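Local coordinates for protein serine--tRNA ligase, cytoplasmic (Candida albicans, PDB 3QO8) that attaches serine to tRNA(Ser), first activating the amino acid with ATP as Ser-AMP and then passing it to the acceptor end of the tRNA, at residues Ala282-Lys287 and Ile292-Ala297; Glu258-Pro263 and Phe304-Pro309; Asn188-Asn193 and Lys433-Glu438. All blocks are in the same frame, centred on the assembly; numbering follows the deposited sequence.

Contact 1 (Ala282-Lys287 and Ile292-Ala297). With SSA (5'-O-(N-(L-seryl)-sulfamoyl)adenosine), chain B.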
# COMPACT_ATOMS: atom_id res chain seq x y z
N ALA A 282 7.72 3.02 15.36
CA ALA A 282 8.93 3.78 15.67
C ALA A 282 9.40 3.59 17.11
O ALA A 282 10.59 3.74 17.40
CB ALA A 282 8.72 5.26 15.36
N GLY A 283 8.48 3.24 18.00
CA GLY A 283 8.83 2.97 19.38
C GLY A 283 9.04 1.49 19.67
O GLY A 283 9.19 1.08 20.82
N SER A 284 9.04 0.68 18.61
CA SER A 284 9.19 -0.77 18.75
C SER A 284 10.48 -1.26 18.11
O SER A 284 10.49 -1.70 16.96
CB SER A 284 7.99 -1.48 18.12
OG SER A 284 6.77 -1.04 18.68
N HIS A 285 11.57 -1.19 18.86
CA HIS A 285 12.87 -1.61 18.35
C HIS A 285 13.24 -3.00 18.85
O HIS A 285 13.24 -3.25 20.06
CB HIS A 285 13.95 -0.60 18.76
CG HIS A 285 13.67 0.80 18.32
ND1 HIS A 285 14.13 1.30 17.11
CD2 HIS A 285 12.99 1.80 18.91
CE1 HIS A 285 13.73 2.56 16.99
NE2 HIS A 285 13.04 2.88 18.06
N GLY A 286 13.55 -3.89 17.92
CA GLY A 286 14.00 -5.23 18.27
C GLY A 286 12.90 -6.18 18.71
O GLY A 286 13.01 -7.39 18.50
N LYS A 287 11.85 -5.66 19.34
CA LYS A 287 10.78 -6.51 19.84
C LYS A 287 10.03 -7.22 18.71
O LYS A 287 9.55 -6.59 17.76
CB LYS A 287 9.81 -5.71 20.73
CG LYS A 287 9.20 -4.49 20.07
CD LYS A 287 8.24 -3.78 21.01
CE LYS A 287 7.12 -4.70 21.47
NZ LYS A 287 6.12 -3.99 22.32
N ILE A 292 6.52 -12.53 10.75
CA ILE A 292 5.57 -11.53 10.24
C ILE A 292 4.54 -11.20 11.32
O ILE A 292 3.39 -10.86 11.03
CB ILE A 292 4.86 -12.02 8.96
CG1 ILE A 292 4.20 -13.39 9.19
CG2 ILE A 292 5.85 -12.11 7.80
CD1 ILE A 292 3.37 -13.87 8.01
N PHE A 293 4.97 -11.32 12.57
CA PHE A 293 4.10 -11.04 13.71
C PHE A 293 3.96 -9.55 13.91
O PHE A 293 2.87 -9.05 14.14
CB PHE A 293 4.65 -11.70 14.99
CG PHE A 293 3.81 -11.40 16.22
CD1 PHE A 293 2.80 -12.27 16.61
CD2 PHE A 293 4.03 -10.25 16.96
CE1 PHE A 293 2.02 -12.00 17.73
CE2 PHE A 293 3.25 -9.98 18.08
CZ PHE A 293 2.25 -10.85 18.46
N ARG A 294 5.08 -8.84 13.84
CA ARG A 294 5.07 -7.40 13.97
C ARG A 294 5.87 -6.81 12.83
O ARG A 294 7.10 -6.89 12.83
CB ARG A 294 5.69 -6.94 15.30
CG ARG A 294 5.67 -5.42 15.44
CD ARG A 294 6.29 -4.93 16.76
NE ARG A 294 5.54 -5.40 17.91
CZ ARG A 294 4.38 -4.88 18.31
NH1 ARG A 294 3.84 -3.86 17.65
NH2 ARG A 294 3.76 -5.38 19.37
N VAL A 295 5.16 -6.24 11.85
CA VAL A 295 5.80 -5.77 10.62
C VAL A 295 5.35 -4.35 10.30
O VAL A 295 4.52 -3.79 11.00
CB VAL A 295 5.47 -6.70 9.44
CG1 VAL A 295 6.23 -8.04 9.58
CG2 VAL A 295 3.95 -6.93 9.36
N HIS A 296 5.90 -3.77 9.23
CA HIS A 296 5.57 -2.39 8.86
C HIS A 296 4.37 -2.31 7.91
O HIS A 296 3.78 -1.25 7.75
CB HIS A 296 6.77 -1.68 8.21
CG HIS A 296 7.90 -1.43 9.15
ND1 HIS A 296 7.78 -0.58 10.24
CD2 HIS A 296 9.16 -1.91 9.18
CE1 HIS A 296 8.93 -0.57 10.91
NE2 HIS A 296 9.78 -1.36 10.28
N ALA A 297 4.03 -3.43 7.28
CA ALA A 297 2.92 -3.49 6.31
C ALA A 297 2.22 -4.82 6.50
O ALA A 297 2.87 -5.86 6.57
CB ALA A 297 3.46 -3.39 4.85
N10 SSA B . -8.77 -0.40 13.96
CA SSA B . -8.36 -1.05 15.20
CB SSA B . -9.03 -2.42 15.32
OG SSA B . -8.48 -3.33 14.36
C9 SSA B . -6.87 -1.20 15.25
O9 SSA B . -6.17 -0.91 14.28
N8 SSA B . -6.36 -1.67 16.38
S1 SSA B . -4.85 -2.19 16.51
O1S SSA B . -3.89 -1.13 16.45
O2S SSA B . -4.73 -2.89 17.74
O5' SSA B . -4.55 -3.20 15.39
C5' SSA B . -5.41 -4.31 15.16
C4' SSA B . -4.56 -5.58 15.03
O4' SSA B . -3.62 -5.51 13.95
C3' SSA B . -3.71 -5.89 16.24
O3' SSA B . -4.52 -6.47 17.27
C2' SSA B . -2.69 -6.85 15.64
O2' SSA B . -3.26 -8.17 15.51
C1' SSA B . -2.46 -6.30 14.23
N9 SSA B . -1.26 -5.44 14.21
C8 SSA B . -1.11 -4.24 14.79
N7 SSA B . 0.14 -3.79 14.54
C5 SSA B . 0.75 -4.72 13.79
C6 SSA B . 2.01 -4.81 13.22
N6 SSA B . 2.89 -3.80 13.42
N1 SSA B . 2.34 -5.90 12.49
C2 SSA B . 1.46 -6.89 12.32
N3 SSA B . 0.23 -6.83 12.84
C4 SSA B . -0.13 -5.76 13.59

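Contact 2 (Glu258-Pro263 and Phe304-Pro309)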
# COMPACT_ATOMS: atom_id res chain seq x y z
N GLU A 258 -22.36 13.45 6.97
CA GLU A 258 -23.64 12.87 6.58
C GLU A 258 -24.56 12.77 7.79
O GLU A 258 -24.14 13.02 8.91
CB GLU A 258 -23.45 11.51 5.88
CG GLU A 258 -22.70 11.65 4.55
CD GLU A 258 -22.40 10.31 3.89
OE1 GLU A 258 -23.13 9.32 4.14
OE2 GLU A 258 -21.42 10.24 3.12
N TRP A 259 -25.82 12.42 7.56
CA TRP A 259 -26.84 12.51 8.59
C TRP A 259 -27.75 11.31 8.47
O TRP A 259 -28.45 11.16 7.47
CB TRP A 259 -27.65 13.80 8.41
CG TRP A 259 -28.54 14.16 9.57
CD1 TRP A 259 -29.03 13.31 10.53
CD2 TRP A 259 -29.04 15.47 9.91
NE1 TRP A 259 -29.80 14.01 11.43
CE2 TRP A 259 -29.82 15.33 11.07
CE3 TRP A 259 -28.90 16.73 9.33
CZ2 TRP A 259 -30.47 16.42 11.67
CZ3 TRP A 259 -29.54 17.81 9.93
CH2 TRP A 259 -30.32 17.65 11.07
N PHE A 260 -27.73 10.43 9.47
CA PHE A 260 -28.66 9.32 9.52
C PHE A 260 -29.92 9.82 10.22
O PHE A 260 -30.08 9.67 11.43
CB PHE A 260 -28.03 8.12 10.23
CG PHE A 260 -26.84 7.55 9.49
CD1 PHE A 260 -27.01 6.64 8.46
CD2 PHE A 260 -25.55 7.96 9.81
CE1 PHE A 260 -25.92 6.13 7.78
CE2 PHE A 260 -24.45 7.44 9.13
CZ PHE A 260 -24.64 6.53 8.12
N GLU A 261 -30.81 10.44 9.45
CA GLU A 261 -31.93 11.17 10.02
C GLU A 261 -33.10 10.26 10.39
O GLU A 261 -34.01 10.68 11.11
CB GLU A 261 -32.37 12.31 9.10
CG GLU A 261 -33.42 11.93 8.07
CD GLU A 261 -32.89 11.07 6.94
OE1 GLU A 261 -31.67 10.82 6.88
OE2 GLU A 261 -33.71 10.65 6.10
N SER A 262 -33.08 9.02 9.91
CA SER A 262 -34.07 8.03 10.32
C SER A 262 -33.34 6.79 10.80
O SER A 262 -33.33 5.76 10.13
CB SER A 262 -35.00 7.68 9.16
OG SER A 262 -35.54 8.85 8.58
N PRO A 263 -32.71 6.89 11.97
CA PRO A 263 -31.77 5.89 12.46
C PRO A 263 -32.41 4.53 12.76
O PRO A 263 -31.74 3.51 12.61
CB PRO A 263 -31.22 6.52 13.75
CG PRO A 263 -32.28 7.50 14.17
CD PRO A 263 -32.86 8.03 12.90
N PHE A 304 -16.26 -2.35 11.14
CA PHE A 304 -16.52 -0.96 11.49
C PHE A 304 -18.02 -0.73 11.47
O PHE A 304 -18.70 -1.04 10.48
CB PHE A 304 -15.82 0.05 10.56
CG PHE A 304 -15.95 1.48 11.04
CD1 PHE A 304 -14.98 2.03 11.87
CD2 PHE A 304 -17.07 2.23 10.73
CE1 PHE A 304 -15.11 3.33 12.35
CE2 PHE A 304 -17.21 3.54 11.21
CZ PHE A 304 -16.23 4.09 12.02
N VAL A 305 -18.54 -0.20 12.57
CA VAL A 305 -19.98 -0.11 12.76
C VAL A 305 -20.39 1.25 13.28
O VAL A 305 -19.73 1.82 14.14
CB VAL A 305 -20.48 -1.18 13.75
CG1 VAL A 305 -22.01 -1.10 13.89
CG2 VAL A 305 -20.06 -2.57 13.31
N LEU A 306 -21.48 1.77 12.73
CA LEU A 306 -22.11 2.98 13.22
C LEU A 306 -23.48 2.57 13.74
O LEU A 306 -24.20 1.82 13.08
CB LEU A 306 -22.27 4.01 12.09
CG LEU A 306 -21.02 4.51 11.36
CD1 LEU A 306 -20.55 3.49 10.35
CD2 LEU A 306 -21.34 5.82 10.62
N THR A 307 -23.83 3.05 14.93
CA THR A 307 -25.09 2.72 15.55
C THR A 307 -25.68 3.96 16.20
O THR A 307 -25.00 4.98 16.34
CB THR A 307 -24.91 1.72 16.73
OG1 THR A 307 -24.37 2.41 17.86
CG2 THR A 307 -23.97 0.57 16.37
N GLU A 308 -26.92 3.85 16.64
CA GLU A 308 -27.52 4.85 17.51
C GLU A 308 -26.79 4.87 18.85
O GLU A 308 -26.33 3.83 19.32
CB GLU A 308 -29.00 4.55 17.74
CG GLU A 308 -29.80 4.39 16.47
CD GLU A 308 -31.28 4.38 16.74
OE1 GLU A 308 -31.94 3.38 16.38
OE2 GLU A 308 -31.79 5.36 17.32
N PRO A 309 -26.69 6.05 19.46
CA PRO A 309 -26.02 6.17 20.76
C PRO A 309 -26.55 5.14 21.77
O PRO A 309 -25.78 4.59 22.55
CB PRO A 309 -26.38 7.59 21.20
CG PRO A 309 -26.51 8.35 19.90
CD PRO A 309 -27.08 7.37 18.90
O HOH W 1 -30.83 1.54 14.90

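Contact 3 (Asn188-Asn193 and Lys433-Glu438)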
# COMPACT_ATOMS: atom_id res chain seq x y z
N ASN A 188 -2.53 -16.12 3.34
CA ASN A 188 -2.90 -14.73 3.53
C ASN A 188 -4.19 -14.40 2.78
O ASN A 188 -5.12 -13.83 3.36
CB ASN A 188 -1.76 -13.80 3.12
CG ASN A 188 -1.86 -12.45 3.79
OD1 ASN A 188 -1.83 -12.34 5.02
ND2 ASN A 188 -1.92 -11.41 2.98
N GLN A 189 -4.26 -14.78 1.51
CA GLN A 189 -5.48 -14.59 0.72
C GLN A 189 -6.67 -15.35 1.30
O GLN A 189 -7.79 -14.85 1.31
CB GLN A 189 -5.23 -14.98 -0.74
CG GLN A 189 -4.37 -13.97 -1.50
CD GLN A 189 -5.01 -12.60 -1.57
OE1 GLN A 189 -4.42 -11.60 -1.18
NE2 GLN A 189 -6.23 -12.56 -2.08
N ALA A 190 -6.41 -16.57 1.78
CA ALA A 190 -7.46 -17.37 2.39
C ALA A 190 -8.08 -16.61 3.55
O ALA A 190 -9.30 -16.53 3.66
CB ALA A 190 -6.90 -18.75 2.87
N LEU A 191 -7.25 -16.06 4.43
CA LEU A 191 -7.77 -15.31 5.58
C LEU A 191 -8.54 -14.06 5.16
O LEU A 191 -9.59 -13.74 5.72
CB LEU A 191 -6.66 -14.93 6.55
CG LEU A 191 -6.24 -16.12 7.42
CD1 LEU A 191 -4.90 -15.85 8.05
CD2 LEU A 191 -7.31 -16.39 8.48
N ILE A 192 -8.02 -13.35 4.16
CA ILE A 192 -8.71 -12.17 3.67
C ILE A 192 -10.11 -12.54 3.14
O ILE A 192 -11.12 -11.91 3.49
CB ILE A 192 -7.90 -11.50 2.55
CG1 ILE A 192 -6.63 -10.86 3.12
CG2 ILE A 192 -8.75 -10.46 1.83
CD1 ILE A 192 -5.57 -10.53 2.05
N ASN A 193 -10.18 -13.57 2.30
CA ASN A 193 -11.46 -13.97 1.70
C ASN A 193 -12.42 -14.67 2.65
O ASN A 193 -13.65 -14.44 2.60
CB ASN A 193 -11.21 -14.81 0.45
CG ASN A 193 -10.61 -14.00 -0.67
OD1 ASN A 193 -11.10 -12.92 -0.98
ND2 ASN A 193 -9.53 -14.49 -1.25
N LYS A 433 -11.03 -24.37 1.40
CA LYS A 433 -11.75 -24.09 0.17
C LYS A 433 -11.22 -22.83 -0.51
O LYS A 433 -11.51 -22.60 -1.68
CB LYS A 433 -13.26 -23.98 0.42
CG LYS A 433 -13.68 -22.69 1.12
CD LYS A 433 -15.19 -22.62 1.32
CE LYS A 433 -15.79 -21.42 0.60
NZ LYS A 433 -15.67 -21.50 -0.89
N TYR A 434 -10.44 -22.03 0.22
CA TYR A 434 -9.92 -20.77 -0.33
C TYR A 434 -8.53 -20.93 -0.94
O TYR A 434 -7.95 -19.98 -1.44
CB TYR A 434 -9.90 -19.67 0.75
CG TYR A 434 -11.27 -19.31 1.27
CD1 TYR A 434 -12.06 -18.38 0.60
CD2 TYR A 434 -11.78 -19.91 2.41
CE1 TYR A 434 -13.33 -18.05 1.06
CE2 TYR A 434 -13.05 -19.59 2.88
CZ TYR A 434 -13.81 -18.66 2.20
OH TYR A 434 -15.06 -18.32 2.65
N ILE A 435 -8.01 -22.15 -0.90
CA ILE A 435 -6.66 -22.43 -1.36
C ILE A 435 -6.71 -23.42 -2.52
O ILE A 435 -7.39 -24.44 -2.45
CB ILE A 435 -5.82 -23.02 -0.21
CG1 ILE A 435 -5.70 -21.99 0.93
CG2 ILE A 435 -4.44 -23.48 -0.71
CD1 ILE A 435 -5.06 -22.59 2.22
N PRO A 436 -6.00 -23.10 -3.62
CA PRO A 436 -5.99 -24.00 -4.78
C PRO A 436 -5.57 -25.42 -4.38
O PRO A 436 -4.56 -25.60 -3.70
CB PRO A 436 -4.94 -23.38 -5.69
CG PRO A 436 -4.93 -21.92 -5.32
CD PRO A 436 -5.16 -21.91 -3.82
N GLY A 437 -6.35 -26.41 -4.79
CA GLY A 437 -6.07 -27.78 -4.44
C GLY A 437 -6.72 -28.19 -3.13
O GLY A 437 -6.72 -29.36 -2.77
N GLU A 438 -7.28 -27.21 -2.42
CA GLU A 438 -7.85 -27.46 -1.10
C GLU A 438 -7.00 -28.46 -0.30
O GLU A 438 -7.50 -29.49 0.15
CB GLU A 438 -9.29 -27.96 -1.22
CG GLU A 438 -10.17 -27.06 -2.07
CD GLU A 438 -11.63 -27.48 -2.09
OE1 GLU A 438 -11.98 -28.47 -1.41
OE2 GLU A 438 -12.43 -26.82 -2.78
O HOH W 2 -8.62 -17.23 -1.43

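Contact 1 (Ala282-Lys287 and Ile292-Ala297)
The loop of class II motif 2, between strands 269-278 and 297-307, folds back on itself here and brings R294 against S284 and K287. R294 carries the contact. Its CG is anti to the backbone N (chi1 -180°), and a bend at chi3 swings the guanidinium alongside the other arm of the loop. R294 CD lies 3.8 Å from the backbone O of K287 and 4.1 Å from S284 CB. The K287 chain bends too, and its CE comes to 4.0 Å from R294 NE. The two long side chains cross obliquely. K287 NZ and R294 NH2 are also 4.0 Å apart, but R294 has acidic partners just outside the segments. S284 and K287 are poorly ordered, so the place of K287 beside the guanidinium is approximate. E281 takes NH1 and D288 takes NE in salt bridges, so the guanidinium is gripped on two of its nitrogens. E281 also bonds S284 OG, tying both arms to one carboxylate. In class II synthetases this loop lines the ATP site, and here it holds the adenine of the seryl-sulfamoyl adenosine. V295 N donates to SSA N1 at 2.9 Å in a nearly straight bond (170°). SSA N6 donates to V295 O, also at 2.9 Å, with a more bent angle of 133°. This backbone pair reads the base edge without using a side chain. R294 CG sits 3.8 Å from SSA N6, and V295 CG2 is 3.7 Å from SSA N1. R176 bonds the carbonyls of S284, K287 and R294, joining the two arms.

Contact 2 (Glu258-Pro263 and Phe304-Pro309)
The carboxylate end of E308 packs on the ring of P263, an acidic group laid against an apolar one. E308 CG and CD are each 3.7 Å from P263 CB, and E308 OE2 is 3.8 Å from P263 CG. The two side chains cross at about a right angle. E308 runs extended beyond CG, which lets its far end pass over the proline. The other oxygen turns to water. Water 1 lies 2.6 Å from E308 OE1 and 3.2 Å from P263 O, and can donate to both. It has more acceptors in reach than protons, so the longer bond may not be held all the time.

The second part of the contact is apolar and buried. F260 CE2 meets L306 CD2 at 3.8 Å, and these side chains also cross at roughly a right angle. With chi1 at -64°, F260 CG stands beside its own N, and the ring projects from the strand to L306. F260 is the centre of an inverse gamma turn, which ends the short strand 259-260 and starts the chain's turn toward P263, the first residue of helix 263-266. Within 304-309, T307 OG1 donates to E308 O at 2.8 Å. The hydroxyl stands 49° out of the carbonyl plane.

Both segments belong to the class II catalytic core. Strand 259-260 pairs in parallel with strand 384-385, and E258 forms a salt bridge with R168 of the second subunit. L306 lies near the end of strand 297-307 in the large mixed sheet. Helix 312-329 packs on V305 and T307, helix 248-252 touches F304, and strand 399-404 runs antiparallel alongside.

Contact 3 (Asn188-Asn193 and Lys433-Glu438)
Y434 lays its ring and CB across A190 and N193, one helical turn of helix 183-200. This is the long helix of class II motif 1, which builds the dimer interface together with the strand that follows it. Y434 CB sits 3.7 Å from A190 CA; the small alanine lets the loop come this close. Further out, Y434 CD1 is 3.7 Å from N193 CB. With chi1 at -63°, Y434 CG is anti to its own carbonyl carbon, and this sends the ring along the helix surface. A190 O lies over one face of the ring, 4.1 Å above the plane and offset toward the rim. The opposite face carries K433 CG, 3.5 Å from the plane and also near the rim.

I435 adds a smaller apolar touch, its CG1 lying 4.0 Å from A190 CB. The I435 side chain also touches Y183 and F186, earlier in the same helix. The chain then makes a type II beta turn from I435 to E438, closed by E438 N bonding I435 O at 2.8 Å. G437 takes the positive phi of that turn.

The helix also faces the second subunit. N193 OD1 accepts a bond from Q189 NE2 of that subunit, and Q189 here bonds N193 of that subunit in return, so the pair is made twice. Q189 also packs on Y274 of the second subunit. The other end of the N193 amide faces the loop: its ND2 donates to water 2 at 2.9 Å, and the same water donates to Y434 O at 2.8 Å.

In the fold
Contact 3 spans the widest stretch of chain, from 188-193 to 433-438, and contact 2 lies within that span. Contact 1 falls within both. Strand 297-307 of the large mixed sheet links them: contact 1 leads into its start, contact 2 uses its far end, and I192 of contact 3 packs on E299 and I301 between. Contacts 1 and 2 lie on opposite sides of the chain's centre, with centres about 36 Å apart. Contact 3 is about 26 Å from contact 1 and about 34 Å from contact 2, centre to centre. One catalytic core thus combines an adenine-binding loop, a strand end beyond the serine site, and a helix of the dimer interface.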